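NADB-Rossmann Superfamily protein (Streptococcus agalactiae, PDB 3LEC) is of unproven function but probably methylates N1 of adenine 22 in tRNA, using a Rossmann-like class I methyltransferase fold. Local coordinates at residues L25-S30 with T93-G98; Q124-E129 with K154-L159; V144-L149 with P177-N182. All blocks are in the same frame, centred on the assembly; numbering follows the deposited sequence.

Interaction 1 of 3, residues L25-S30 with T93-G98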
ATOM      1  N   LEU A  25      -9.579  -0.047 -12.566  1.00 19.84           N
ATOM      2  CA  LEU A  25      -8.768   0.306 -11.401  1.00 19.90           C
ATOM      3  C   LEU A  25      -9.045   1.723 -10.956  1.00 19.77           C
ATOM      4  O   LEU A  25      -9.169   2.605 -11.799  1.00 19.45           O
ATOM      5  CB  LEU A  25      -7.289   0.222 -11.797  1.00 20.79           C
ATOM      6  CG  LEU A  25      -6.226   0.783 -10.844  1.00 21.30           C
ATOM      7  CD1 LEU A  25      -6.069  -0.112  -9.652  1.00 23.10           C
ATOM      8  CD2 LEU A  25      -4.893   0.944 -11.563  1.00 23.45           C
ATOM      9  N   LEU A  26      -9.138   1.926  -9.643  1.00 19.42           N
ATOM     10  CA  LEU A  26      -8.984   3.260  -9.052  1.00 19.01           C
ATOM     11  C   LEU A  26      -7.655   3.360  -8.298  1.00 19.21           C
ATOM     12  O   LEU A  26      -7.376   2.559  -7.387  1.00 18.36           O
ATOM     13  CB  LEU A  26     -10.160   3.595  -8.130  1.00 19.41           C
ATOM     14  CG  LEU A  26      -9.987   4.763  -7.144  1.00 18.42           C
ATOM     15  CD1 LEU A  26     -10.062   6.165  -7.805  1.00 19.31           C
ATOM     16  CD2 LEU A  26     -10.952   4.662  -5.994  1.00 19.81           C
ATOM     17  N   ASP A  27      -6.864   4.371  -8.671  1.00 19.13           N
ATOM     18  CA  ASP A  27      -5.597   4.691  -7.987  1.00 18.69           C
ATOM     19  C   ASP A  27      -5.845   5.921  -7.142  1.00 18.66           C
ATOM     20  O   ASP A  27      -5.997   7.022  -7.672  1.00 18.25           O
ATOM     21  CB  ASP A  27      -4.491   4.981  -9.013  1.00 20.17           C
ATOM     22  CG  ASP A  27      -3.074   4.922  -8.412  1.00 21.71           C
ATOM     23  OD1 ASP A  27      -2.919   4.441  -7.269  1.00 23.27           O
ATOM     24  OD2 ASP A  27      -2.109   5.360  -9.093  1.00 22.38           O
ATOM     25  N   VAL A  28      -5.898   5.724  -5.828  1.00 18.76           N
ATOM     26  CA  VAL A  28      -6.247   6.798  -4.902  1.00 19.10           C
ATOM     27  C   VAL A  28      -5.019   7.627  -4.579  1.00 18.65           C
ATOM     28  O   VAL A  28      -4.026   7.092  -4.076  1.00 18.62           O
ATOM     29  CB  VAL A  28      -6.800   6.242  -3.596  1.00 19.33           C
ATOM     30  CG1 VAL A  28      -7.265   7.398  -2.701  1.00 18.31           C
ATOM     31  CG2 VAL A  28      -7.932   5.301  -3.886  1.00 19.35           C
ATOM     32  N   GLY A  29      -5.094   8.926  -4.865  1.00 18.48           N
ATOM     33  CA  GLY A  29      -3.958   9.835  -4.695  1.00 19.62           C
ATOM     34  C   GLY A  29      -2.827   9.432  -5.612  1.00 20.82           C
ATOM     35  O   GLY A  29      -1.651   9.413  -5.215  1.00 20.96           O
ATOM     36  N   SER A  30      -3.195   9.127  -6.854  1.00 21.37           N
ATOM     37  CA  SER A  30      -2.284   8.648  -7.869  1.00 22.37           C
ATOM     38  C   SER A  30      -1.046   9.519  -7.982  1.00 22.60           C
ATOM     39  O   SER A  30      -1.140  10.750  -8.005  1.00 22.23           O
ATOM     40  CB  SER A  30      -2.991   8.578  -9.216  1.00 22.18           C
ATOM     41  OG  SER A  30      -2.184   7.848 -10.113  1.00 24.13           O
ATOM     42  N   THR A  93     -10.773  -3.057  -8.752  1.00 19.59           N
ATOM     43  CA  THR A  93      -9.466  -2.986  -8.076  1.00 19.06           C
ATOM     44  C   THR A  93      -9.125  -1.562  -7.620  1.00 17.98           C
ATOM     45  O   THR A  93      -9.308  -0.605  -8.370  1.00 19.06           O
ATOM     46  CB  THR A  93      -8.309  -3.462  -8.987  1.00 19.45           C
ATOM     47  OG1 THR A  93      -8.610  -4.741  -9.559  1.00 21.46           O
ATOM     48  CG2 THR A  93      -7.002  -3.560  -8.214  1.00 19.19           C
ATOM     49  N   ILE A  94      -8.573  -1.444  -6.419  1.00 17.01           N
ATOM     50  CA  ILE A  94      -8.153  -0.156  -5.850  1.00 17.31           C
ATOM     51  C   ILE A  94      -6.685  -0.262  -5.437  1.00 17.78           C
ATOM     52  O   ILE A  94      -6.277  -1.247  -4.817  1.00 18.35           O
ATOM     53  CB  ILE A  94      -9.040   0.246  -4.665  1.00 17.75           C
ATOM     54  CG1 ILE A  94     -10.496   0.471  -5.143  1.00 18.87           C
ATOM     55  CG2 ILE A  94      -8.503   1.508  -3.947  1.00 18.26           C
ATOM     56  CD1 ILE A  94     -11.474   0.817  -4.000  1.00 21.30           C
ATOM     57  N   THR A  95      -5.886   0.722  -5.830  1.00 18.22           N
ATOM     58  CA  THR A  95      -4.510   0.830  -5.343  1.00 19.12           C
ATOM     59  C   THR A  95      -4.386   2.096  -4.481  1.00 19.09           C
ATOM     60  O   THR A  95      -4.956   3.141  -4.804  1.00 17.84           O
ATOM     61  CB  THR A  95      -3.481   0.855  -6.492  1.00 19.42           C
ATOM     62  OG1 THR A  95      -3.857   1.835  -7.469  1.00 20.03           O
ATOM     63  CG2 THR A  95      -3.371  -0.524  -7.184  1.00 20.13           C
ATOM     64  N   ILE A  96      -3.671   1.992  -3.364  1.00 19.17           N
ATOM     65  CA  ILE A  96      -3.345   3.175  -2.552  1.00 18.80           C
ATOM     66  C   ILE A  96      -1.889   3.058  -2.148  1.00 19.65           C
ATOM     67  O   ILE A  96      -1.534   2.117  -1.447  1.00 18.65           O
ATOM     68  CB  ILE A  96      -4.227   3.322  -1.283  1.00 18.94           C
ATOM     69  CG1 ILE A  96      -5.723   3.125  -1.596  1.00 19.41           C
ATOM     70  CG2 ILE A  96      -3.978   4.684  -0.624  1.00 18.81           C
ATOM     71  CD1 ILE A  96      -6.611   2.989  -0.352  1.00 20.86           C
ATOM     72  N   CYS A  97      -1.054   3.993  -2.613  1.00 19.16           N
ATOM     73  CA  CYS A  97       0.405   3.881  -2.392  1.00 20.81           C
ATOM     74  C   CYS A  97       0.961   5.163  -1.824  1.00 20.46           C
ATOM     75  O   CYS A  97       0.319   6.210  -1.924  1.00 20.40           O
ATOM     76  CB  CYS A  97       1.144   3.579  -3.695  1.00 19.42           C
ATOM     77  SG  CYS A  97       0.398   2.294  -4.723  1.00 25.09           S
ATOM     78  N   GLY A  98       2.156   5.080  -1.243  1.00 21.11           N
ATOM     79  CA  GLY A  98       2.916   6.270  -0.827  1.00 21.23           C
ATOM     80  C   GLY A  98       2.308   7.092   0.302  1.00 21.47           C
ATOM     81  O   GLY A  98       2.476   8.323   0.367  1.00 20.45           O
TER
HETATM   82  O   HOH W   1      -2.072   5.625  -4.728  1.00 24.09           O

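Interaction 2 of 3, residues Q124-E129 with K154-L159. With SO4 (sulfate ion), chain D; SO4 (sulfate ion), chain C.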
ATOM      1  N   GLN A 124       0.319   0.003  -0.679  1.00 18.33           N
ATOM      2  CA  GLN A 124       1.748   0.184  -0.413  1.00 18.41           C
ATOM      3  C   GLN A 124       1.868   1.254   0.681  1.00 18.95           C
ATOM      4  O   GLN A 124       1.928   2.455   0.402  1.00 18.36           O
ATOM      5  CB  GLN A 124       2.497   0.526  -1.712  1.00 19.03           C
ATOM      6  CG  GLN A 124       4.035   0.639  -1.605  1.00 19.52           C
ATOM      7  CD  GLN A 124       4.482   2.019  -1.121  1.00 22.90           C
ATOM      8  OE1 GLN A 124       4.286   3.027  -1.810  1.00 21.79           O
ATOM      9  NE2 GLN A 124       5.081   2.070   0.069  1.00 26.41           N
ATOM     10  N   PRO A 125       1.858   0.814   1.948  1.00 19.07           N
ATOM     11  CA  PRO A 125       2.063   1.743   3.054  1.00 19.55           C
ATOM     12  C   PRO A 125       3.538   2.114   3.182  1.00 20.12           C
ATOM     13  O   PRO A 125       4.422   1.258   2.938  1.00 21.02           O
ATOM     14  CB  PRO A 125       1.612   0.942   4.281  1.00 18.89           C
ATOM     15  CG  PRO A 125       1.829  -0.522   3.884  1.00 19.96           C
ATOM     16  CD  PRO A 125       1.696  -0.585   2.387  1.00 18.90           C
ATOM     17  N   ASN A 126       3.812   3.349   3.587  1.00 20.45           N
ATOM     18  CA  ASN A 126       5.197   3.761   3.820  1.00 21.55           C
ATOM     19  C   ASN A 126       5.714   3.410   5.208  1.00 21.85           C
ATOM     20  O   ASN A 126       6.932   3.407   5.431  1.00 22.66           O
ATOM     21  CB  ASN A 126       5.370   5.266   3.612  1.00 21.31           C
ATOM     22  CG  ASN A 126       5.343   5.655   2.157  1.00 24.26           C
ATOM     23  OD1 ASN A 126       5.572   4.820   1.257  1.00 24.75           O
ATOM     24  ND2 ASN A 126       5.058   6.923   1.904  1.00 23.42           N
ATOM     25  N   ASN A 127       4.788   3.168   6.133  1.00 21.53           N
ATOM     26  CA  ASN A 127       5.093   2.926   7.539  1.00 21.62           C
ATOM     27  C   ASN A 127       3.832   2.462   8.242  1.00 22.03           C
ATOM     28  O   ASN A 127       2.784   2.343   7.600  1.00 21.46           O
ATOM     29  CB  ASN A 127       5.594   4.230   8.191  1.00 22.01           C
ATOM     30  CG  ASN A 127       4.628   5.373   7.983  1.00 22.29           C
ATOM     31  OD1 ASN A 127       3.448   5.267   8.300  1.00 23.21           O
ATOM     32  ND2 ASN A 127       5.124   6.467   7.438  1.00 27.05           N
ATOM     33  N   ARG A 128       3.927   2.179   9.547  1.00 22.05           N
ATOM     34  CA  ARG A 128       2.769   1.742  10.355  1.00 22.29           C
ATOM     35  C   ARG A 128       1.972   0.656   9.652  1.00 21.73           C
ATOM     36  O   ARG A 128       0.740   0.655   9.686  1.00 21.07           O
ATOM     37  CB  ARG A 128       1.848   2.926  10.713  1.00 22.26           C
ATOM     38  CG  ARG A 128       2.561   4.062  11.448  1.00 25.77           C
ATOM     39  CD  ARG A 128       1.592   5.049  12.099  1.00 30.37           C
ATOM     40  NE  ARG A 128       2.204   5.696  13.265  1.00 35.25           N
ATOM     41  CZ  ARG A 128       2.795   6.885  13.254  1.00 37.60           C
ATOM     42  NH1 ARG A 128       2.847   7.603  12.140  1.00 39.81           N
ATOM     43  NH2 ARG A 128       3.328   7.362  14.374  1.00 39.93           N
ATOM     44  N   GLU A 129       2.694  -0.285   9.049  1.00 21.93           N
ATOM     45  CA  GLU A 129       2.105  -1.373   8.303  1.00 21.68           C
ATOM     46  C   GLU A 129       1.237  -2.213   9.229  1.00 21.45           C
ATOM     47  O   GLU A 129       0.222  -2.750   8.813  1.00 20.05           O
ATOM     48  CB  GLU A 129       3.196  -2.250   7.690  1.00 21.74           C
ATOM     49  CG  GLU A 129       4.131  -1.525   6.687  1.00 23.27           C
ATOM     50  CD  GLU A 129       5.375  -0.886   7.320  1.00 25.24           C
ATOM     51  OE1 GLU A 129       6.338  -0.638   6.568  1.00 28.89           O
ATOM     52  OE2 GLU A 129       5.395  -0.597   8.531  1.00 25.04           O
ATOM     53  N   LYS A 154      15.395   3.024   0.692  1.00 29.86           N
ATOM     54  CA  LYS A 154      14.345   2.614   1.607  1.00 29.87           C
ATOM     55  C   LYS A 154      13.828   1.200   1.253  1.00 28.91           C
ATOM     56  O   LYS A 154      14.001   0.733   0.131  1.00 28.67           O
ATOM     57  CB  LYS A 154      13.209   3.638   1.571  1.00 29.90           C
ATOM     58  CG  LYS A 154      12.580   3.922   2.922  1.00 32.00           C
ATOM     59  CD  LYS A 154      11.085   3.996   2.800  1.00 32.95           C
ATOM     60  CE  LYS A 154      10.373   4.061   4.168  1.00 35.45           C
ATOM     61  NZ  LYS A 154       8.973   4.566   3.984  1.00 32.66           N
ATOM     62  N   ARG A 155      13.220   0.509   2.218  1.00 27.65           N
ATOM     63  CA  ARG A 155      12.489  -0.710   1.900  1.00 26.21           C
ATOM     64  C   ARG A 155      11.038  -0.318   1.831  1.00 24.54           C
ATOM     65  O   ARG A 155      10.618   0.530   2.589  1.00 25.37           O
ATOM     66  CB  ARG A 155      12.665  -1.794   2.967  1.00 25.90           C
ATOM     67  CG  ARG A 155      14.034  -2.493   2.949  1.00 29.31           C
ATOM     68  CD  ARG A 155      14.786  -2.145   4.217  1.00 33.83           C
ATOM     69  NE  ARG A 155      16.163  -2.609   4.211  1.00 36.87           N
ATOM     70  CZ  ARG A 155      17.107  -2.118   5.006  1.00 37.80           C
ATOM     71  NH1 ARG A 155      16.821  -1.142   5.869  1.00 36.77           N
ATOM     72  NH2 ARG A 155      18.337  -2.603   4.938  1.00 39.41           N
ATOM     73  N   TYR A 156      10.263  -0.956   0.951  1.00 22.94           N
ATOM     74  CA  TYR A 156       8.822  -0.705   0.889  1.00 21.60           C
ATOM     75  C   TYR A 156       8.073  -2.033   0.888  1.00 20.15           C
ATOM     76  O   TYR A 156       8.455  -2.947   0.149  1.00 20.73           O
ATOM     77  CB  TYR A 156       8.453   0.055  -0.394  1.00 21.30           C
ATOM     78  CG  TYR A 156       9.053   1.435  -0.495  1.00 21.05           C
ATOM     79  CD1 TYR A 156       8.403   2.542   0.080  1.00 21.10           C
ATOM     80  CD2 TYR A 156      10.232   1.650  -1.199  1.00 22.03           C
ATOM     81  CE1 TYR A 156       8.954   3.829  -0.003  1.00 22.56           C
ATOM     82  CE2 TYR A 156      10.801   2.959  -1.294  1.00 22.61           C
ATOM     83  CZ  TYR A 156      10.138   4.027  -0.703  1.00 22.63           C
ATOM     84  OH  TYR A 156      10.667   5.299  -0.787  1.00 22.12           O
ATOM     85  N   GLU A 157       7.027  -2.108   1.704  1.00 18.85           N
ATOM     86  CA  GLU A 157       6.139  -3.261   1.763  1.00 18.74           C
ATOM     87  C   GLU A 157       4.934  -3.049   0.877  1.00 18.89           C
ATOM     88  O   GLU A 157       4.398  -1.942   0.822  1.00 19.18           O
ATOM     89  CB  GLU A 157       5.663  -3.501   3.186  1.00 18.07           C
ATOM     90  CG  GLU A 157       6.803  -3.817   4.164  1.00 20.88           C
ATOM     91  CD  GLU A 157       6.360  -4.344   5.514  1.00 21.65           C
ATOM     92  OE1 GLU A 157       5.168  -4.652   5.723  1.00 26.43           O
ATOM     93  OE2 GLU A 157       7.236  -4.445   6.395  1.00 26.34           O
ATOM     94  N   ILE A 158       4.510  -4.116   0.194  1.00 18.86           N
ATOM     95  CA  ILE A 158       3.268  -4.114  -0.580  1.00 18.46           C
ATOM     96  C   ILE A 158       2.347  -5.218  -0.034  1.00 18.69           C
ATOM     97  O   ILE A 158       2.786  -6.356   0.124  1.00 18.91           O
ATOM     98  CB  ILE A 158       3.539  -4.341  -2.084  1.00 18.49           C
ATOM     99  CG1 ILE A 158       4.290  -3.144  -2.688  1.00 19.91           C
ATOM    100  CG2 ILE A 158       2.233  -4.707  -2.869  1.00 19.70           C
ATOM    101  CD1 ILE A 158       4.954  -3.470  -4.048  1.00 19.71           C
ATOM    102  N   LEU A 159       1.091  -4.871   0.241  1.00 18.07           N
ATOM    103  CA  LEU A 159       0.074  -5.834   0.669  1.00 18.48           C
ATOM    104  C   LEU A 159      -0.988  -6.026  -0.396  1.00 18.96           C
ATOM    105  O   LEU A 159      -1.566  -5.060  -0.856  1.00 19.00           O
ATOM    106  CB  LEU A 159      -0.616  -5.346   1.945  1.00 19.51           C
ATOM    107  CG  LEU A 159       0.185  -5.056   3.214  1.00 20.51           C
ATOM    108  CD1 LEU A 159      -0.745  -4.752   4.359  1.00 23.14           C
ATOM    109  CD2 LEU A 159       1.079  -6.207   3.548  1.00 22.48           C
TER
HETATM  110  S   SO4 D 230      13.452   1.253   5.788  1.00 43.52           S
HETATM  111  O1  SO4 D 230      13.090  -0.159   5.940  1.00 43.49           O
HETATM  112  O2  SO4 D 230      14.412   1.619   6.827  1.00 42.15           O
HETATM  113  O3  SO4 D 230      14.088   1.463   4.496  1.00 43.64           O
HETATM  114  O4  SO4 D 230      12.252   2.083   5.896  1.00 43.93           O
HETATM  115  S   SO4 C 229       2.950   9.651   5.870  1.00 55.00           S
HETATM  116  O1  SO4 C 229       3.059   8.968   7.152  1.00 54.16           O
HETATM  117  O2  SO4 C 229       3.386  11.037   6.035  1.00 54.45           O
HETATM  118  O3  SO4 C 229       3.828   8.988   4.898  1.00 53.50           O
HETATM  119  O4  SO4 C 229       1.543   9.602   5.437  1.00 54.08           O
HETATM  120  O   HOH W   2       6.751  -0.000   3.965  1.00 25.45           O

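Interaction 3 of 3, residues V144-L149 with P177-N182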
ATOM      1  N   VAL A 144      -3.510 -11.743   0.775  1.00 21.15           N
ATOM      2  CA  VAL A 144      -3.267 -12.969  -0.022  1.00 21.71           C
ATOM      3  C   VAL A 144      -1.880 -13.057  -0.629  1.00 21.74           C
ATOM      4  O   VAL A 144      -1.480 -14.114  -1.114  1.00 22.85           O
ATOM      5  CB  VAL A 144      -4.324 -13.154  -1.138  1.00 21.48           C
ATOM      6  CG1 VAL A 144      -5.667 -13.364  -0.538  1.00 22.14           C
ATOM      7  CG2 VAL A 144      -4.323 -11.945  -2.119  1.00 20.74           C
ATOM      8  N   ALA A 145      -1.161 -11.931  -0.612  1.00 21.55           N
ATOM      9  CA  ALA A 145       0.249 -11.872  -0.944  1.00 20.85           C
ATOM     10  C   ALA A 145       0.879 -10.610  -0.340  1.00 20.43           C
ATOM     11  O   ALA A 145       0.185  -9.584  -0.124  1.00 20.29           O
ATOM     12  CB  ALA A 145       0.468 -11.907  -2.474  1.00 21.00           C
ATOM     13  N   GLU A 146       2.180 -10.695  -0.046  1.00 19.24           N
ATOM     14  CA  GLU A 146       2.974  -9.525   0.362  1.00 18.75           C
ATOM     15  C   GLU A 146       4.335  -9.506  -0.326  1.00 19.45           C
ATOM     16  O   GLU A 146       4.887 -10.555  -0.664  1.00 19.10           O
ATOM     17  CB  GLU A 146       3.166  -9.458   1.885  1.00 19.52           C
ATOM     18  CG  GLU A 146       1.896  -9.440   2.699  1.00 19.41           C
ATOM     19  CD  GLU A 146       2.168  -9.457   4.184  1.00 22.55           C
ATOM     20  OE1 GLU A 146       2.874 -10.390   4.640  1.00 23.76           O
ATOM     21  OE2 GLU A 146       1.654  -8.557   4.895  1.00 22.56           O
ATOM     22  N   ASP A 147       4.898  -8.312  -0.521  1.00 17.98           N
ATOM     23  CA  ASP A 147       6.237  -8.204  -1.034  1.00 19.26           C
ATOM     24  C   ASP A 147       6.962  -7.128  -0.234  1.00 18.81           C
ATOM     25  O   ASP A 147       6.329  -6.237   0.276  1.00 20.03           O
ATOM     26  CB  ASP A 147       6.231  -7.812  -2.512  1.00 19.20           C
ATOM     27  CG  ASP A 147       7.611  -7.896  -3.146  1.00 24.84           C
ATOM     28  OD1 ASP A 147       8.354  -8.866  -2.884  1.00 25.58           O
ATOM     29  OD2 ASP A 147       7.954  -6.990  -3.924  1.00 29.88           O
ATOM     30  N   ILE A 148       8.269  -7.268  -0.087  1.00 19.39           N
ATOM     31  CA  ILE A 148       9.098  -6.189   0.461  1.00 19.49           C
ATOM     32  C   ILE A 148      10.233  -5.990  -0.532  1.00 20.61           C
ATOM     33  O   ILE A 148      10.835  -6.964  -1.017  1.00 20.74           O
ATOM     34  CB  ILE A 148       9.586  -6.474   1.902  1.00 19.67           C
ATOM     35  CG1 ILE A 148      10.286  -5.234   2.477  1.00 18.39           C
ATOM     36  CG2 ILE A 148      10.502  -7.738   1.967  1.00 18.61           C
ATOM     37  CD1 ILE A 148      10.578  -5.315   3.959  1.00 22.66           C
ATOM     38  N   LEU A 149      10.491  -4.731  -0.867  1.00 20.94           N
ATOM     39  CA  LEU A 149      11.418  -4.367  -1.923  1.00 23.06           C
ATOM     40  C   LEU A 149      12.325  -3.254  -1.437  1.00 23.95           C
ATOM     41  O   LEU A 149      11.981  -2.577  -0.477  1.00 24.29           O
ATOM     42  CB  LEU A 149      10.624  -3.909  -3.151  1.00 22.18           C
ATOM     43  CG  LEU A 149       9.827  -2.609  -3.023  1.00 22.84           C
ATOM     44  CD1 LEU A 149      10.507  -1.542  -3.880  1.00 21.94           C
ATOM     45  CD2 LEU A 149       8.361  -2.804  -3.467  1.00 22.77           C
ATOM     46  N   PRO A 177       2.190 -11.864   7.454  1.00 21.49           N
ATOM     47  CA  PRO A 177       2.064 -13.310   7.384  1.00 22.11           C
ATOM     48  C   PRO A 177       2.904 -13.886   6.237  1.00 21.61           C
ATOM     49  O   PRO A 177       3.580 -14.909   6.425  1.00 22.25           O
ATOM     50  CB  PRO A 177       0.555 -13.525   7.157  1.00 22.03           C
ATOM     51  CG  PRO A 177       0.076 -12.171   6.551  1.00 21.84           C
ATOM     52  CD  PRO A 177       0.890 -11.174   7.301  1.00 21.34           C
ATOM     53  N   PHE A 178       2.879 -13.230   5.069  1.00 20.38           N
ATOM     54  CA  PHE A 178       3.629 -13.691   3.898  1.00 20.59           C
ATOM     55  C   PHE A 178       5.087 -13.271   3.921  1.00 20.45           C
ATOM     56  O   PHE A 178       5.936 -14.021   3.468  1.00 21.90           O
ATOM     57  CB  PHE A 178       2.952 -13.261   2.596  1.00 19.60           C
ATOM     58  CG  PHE A 178       1.653 -13.966   2.357  1.00 19.84           C
ATOM     59  CD1 PHE A 178       1.627 -15.160   1.643  1.00 21.44           C
ATOM     60  CD2 PHE A 178       0.462 -13.446   2.862  1.00 20.82           C
ATOM     61  CE1 PHE A 178       0.422 -15.839   1.431  1.00 23.36           C
ATOM     62  CE2 PHE A 178      -0.757 -14.110   2.646  1.00 24.43           C
ATOM     63  CZ  PHE A 178      -0.776 -15.309   1.923  1.00 22.97           C
ATOM     64  N   LEU A 179       5.377 -12.084   4.462  1.00 20.48           N
ATOM     65  CA  LEU A 179       6.781 -11.640   4.591  1.00 20.13           C
ATOM     66  C   LEU A 179       7.550 -12.527   5.575  1.00 20.78           C
ATOM     67  O   LEU A 179       8.713 -12.845   5.356  1.00 20.96           O
ATOM     68  CB  LEU A 179       6.873 -10.181   5.045  1.00 19.90           C
ATOM     69  CG  LEU A 179       6.176  -9.148   4.127  1.00 19.90           C
ATOM     70  CD1 LEU A 179       6.378  -7.743   4.695  1.00 18.40           C
ATOM     71  CD2 LEU A 179       6.721  -9.233   2.683  1.00 22.52           C
ATOM     72  N   LEU A 180       6.877 -12.933   6.643  1.00 21.79           N
ATOM     73  CA  LEU A 180       7.477 -13.863   7.619  1.00 22.77           C
ATOM     74  C   LEU A 180       7.840 -15.200   6.990  1.00 24.03           C
ATOM     75  O   LEU A 180       8.924 -15.749   7.225  1.00 23.08           O
ATOM     76  CB  LEU A 180       6.510 -14.086   8.769  1.00 23.15           C
ATOM     77  CG  LEU A 180       6.499 -13.113   9.931  1.00 24.46           C
ATOM     78  CD1 LEU A 180       5.272 -13.354  10.830  1.00 28.63           C
ATOM     79  CD2 LEU A 180       7.822 -13.245  10.725  1.00 24.52           C
ATOM     80  N   SER A 181       6.926 -15.708   6.174  1.00 25.25           N
ATOM     81  CA  SER A 181       7.050 -17.030   5.580  1.00 27.14           C
ATOM     82  C   SER A 181       8.089 -17.053   4.456  1.00 27.98           C
ATOM     83  O   SER A 181       8.868 -18.011   4.321  1.00 27.97           O
ATOM     84  CB  SER A 181       5.673 -17.499   5.098  1.00 27.56           C
ATOM     85  OG  SER A 181       5.750 -18.744   4.425  1.00 30.87           O
ATOM     86  N   ASN A 182       8.103 -15.995   3.650  1.00 28.39           N
ATOM     87  CA  ASN A 182       9.067 -15.894   2.560  1.00 29.71           C
ATOM     88  C   ASN A 182      10.474 -15.695   3.136  1.00 29.01           C
ATOM     89  O   ASN A 182      11.430 -16.291   2.640  1.00 29.56           O
ATOM     90  CB  ASN A 182       8.683 -14.770   1.598  1.00 30.01           C
ATOM     91  CG  ASN A 182       8.799 -15.173   0.131  1.00 33.43           C
ATOM     92  OD1 ASN A 182       9.398 -14.450  -0.678  1.00 38.57           O
ATOM     93  ND2 ASN A 182       8.215 -16.318  -0.226  1.00 36.01           N
TER

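Interaction 1 of 3, residues L25-S30 with T93-G98
Asp27 OD1 is gripped by two donors: the hydroxyl OG1 of Thr95, which donates to it over 2.8 Å, and a water. Thr95 OG1 meets the carboxylate from above, 57° out of its plane. A chi1 of 50° sets this hydroxyl between its own backbone N and carbonyl carbon, facing Asp27. The water also accepts from Cys97 N, so it links the two strands near their ends. The other carboxylate oxygen, Asp27 OD2, takes the Ser30 OG proton at 2.7 Å, which ties the Asp27–Ser30 type II turn back to the strand.

The backbones run parallel and in register. Leu26 N donates to Thr93 O (2.8 Å), Thr95 N to Leu26 O (2.8 Å) and Val28 N to Thr95 O (2.9 Å). Leu25 shares the Asp27–Thr95 face, its CD1 lying 3.7 Å from Thr95 CG2. On the reverse face Val28 CG2, anti to its carbonyl carbon, touches Ile94 CG2 at 3.8 Å and also reaches Ile96 CG1.

This pair is the buried centre of the sheet. Strand 45-52 flanks 23-28 and strand 120-125 flanks 93-99; helix 34-41 packs on the Leu25–Asp27–Thr95 face through Leu35, Pro36 and Leu39, while Leu82, Ala84, Phe85 and Val118 from loops meet the Leu26–Val28–Ile94 face.

Interaction 2 of 3, residues Q124-E129 with K154-L159
Lys154 reaches across with its ammonium: NZ donates to Asn126 O at 2.8 Å, in the carbonyl plane and on a lone pair. Arg155 N donates to O3 of the chain D sulfate, an ion probably from the crystallisation liquor. Tyr156 presents the CD1–CE1 side of its ring to two amides. Gln124 NE2 comes within 3.4 Å of Tyr156 CD1, its amide plane nearly perpendicular to the ring (84°), and Asn126 OD1 sits at the ring edge, 3.7 Å from Tyr156 CE1. Gln124 NE2 also donates to Asn126 OD1 (3.0 Å, 167° at the hydrogen), locking the amides together, while Gln124 OE1 accepts from Arg11 and Gly98.

Glu157 crosses Glu129 at about a right angle, with OE1 3.4 Å from Glu129 CG. Its buried O, against Pro125 CD, has no polar partner in the model. A water accepts from Glu157 N and donates to both Pro125 O and Glu129 OE1. Ile158 CG1 rests on Gln124 CG at 3.9 Å.

The contact joins the end of parallel strand 120-125, and the loop to helix 129-138, to antiparallel strand 155-163 of the Rossmann-like sheet. Glu129 OE1 and Glu157 OE2 approach to 3.9 Å, but Lys190 salt-bridges both, with Arg174 on Glu129 and Arg133 on Glu157; these bases probably offset the repulsion.

Interaction 3 of 3, residues V144-L149 with P177-N182
The Phe178 ring lies with one face against the backbone of strand 144-149. Ala145 CA stands over the ring centre, 4.2 Å from the centroid and 12° off the normal, a CH-pi contact; Val144 O lies over the same face and comes within 3.3 Å of Phe178 CZ. The Glu146 carboxylate is turned 73° from this ring, and its OE1 lies near Phe178 CB instead of the aromatic carbons.

Glu146 OE1 is the polar hub. It accepts from Phe178 N at 2.9 Å and from Leu179 N at 3.0 Å, both on the anti side of the carboxylate but from opposite faces of its plane. The Leu179 bond is clearly the straighter of the two. Pro177 has no N-H to give, and its ring atom CD instead packs 3.4 Å from Glu146 OE1. With CG anti to its own carbonyl carbon and the chain extended beyond, Glu146 carries its carboxylate to the first turn of the helix, where the N-H groups lack helical acceptors and point toward the N-terminal end. Arg133 holds the other oxygen, OE2, in a salt bridge, so the carboxylate is fixed from two ends and probably stays ionised.

Leu179 packs alongside: its CD2 branch lies 3.6 Å from Asp147 C and 4.1 Å from Ile148 CB, crossing Ile148 at about a right angle. Phe187 and Val186 of helix 185-204 extend this apolar patch.

Val144 and Ala145 both face Val160, a classic beta bulge. The axes of 144-149 and 177-182 cross at -64°; the strand is outermost in the chain's sheet and pairs antiparallel with 155-163, in the closing hairpin of a class I methyltransferase-like sheet.

How the interactions relate
All three contacts belong to one mixed sheet, read from its middle to its margin. Interaction 1 is wholly buried parallel pairing; interaction 2 is largely buried but turns to charge and water where strand 120-125 gives way to a loop; interaction 3 is partly exposed and sets a helix on the outermost strand. Interactions 1 and 2 meet through Gln124, whose N probably hydrogen-bonds to Ile96 O. Interactions 2 and 3 share the antiparallel hairpin of 141-150 and 155-163, and Arg133 reaches acids in both, Glu157 and Glu146. Strand order 3-2-1-4-5-7-6 is that of class I methyltransferases, consistent with the family assignment.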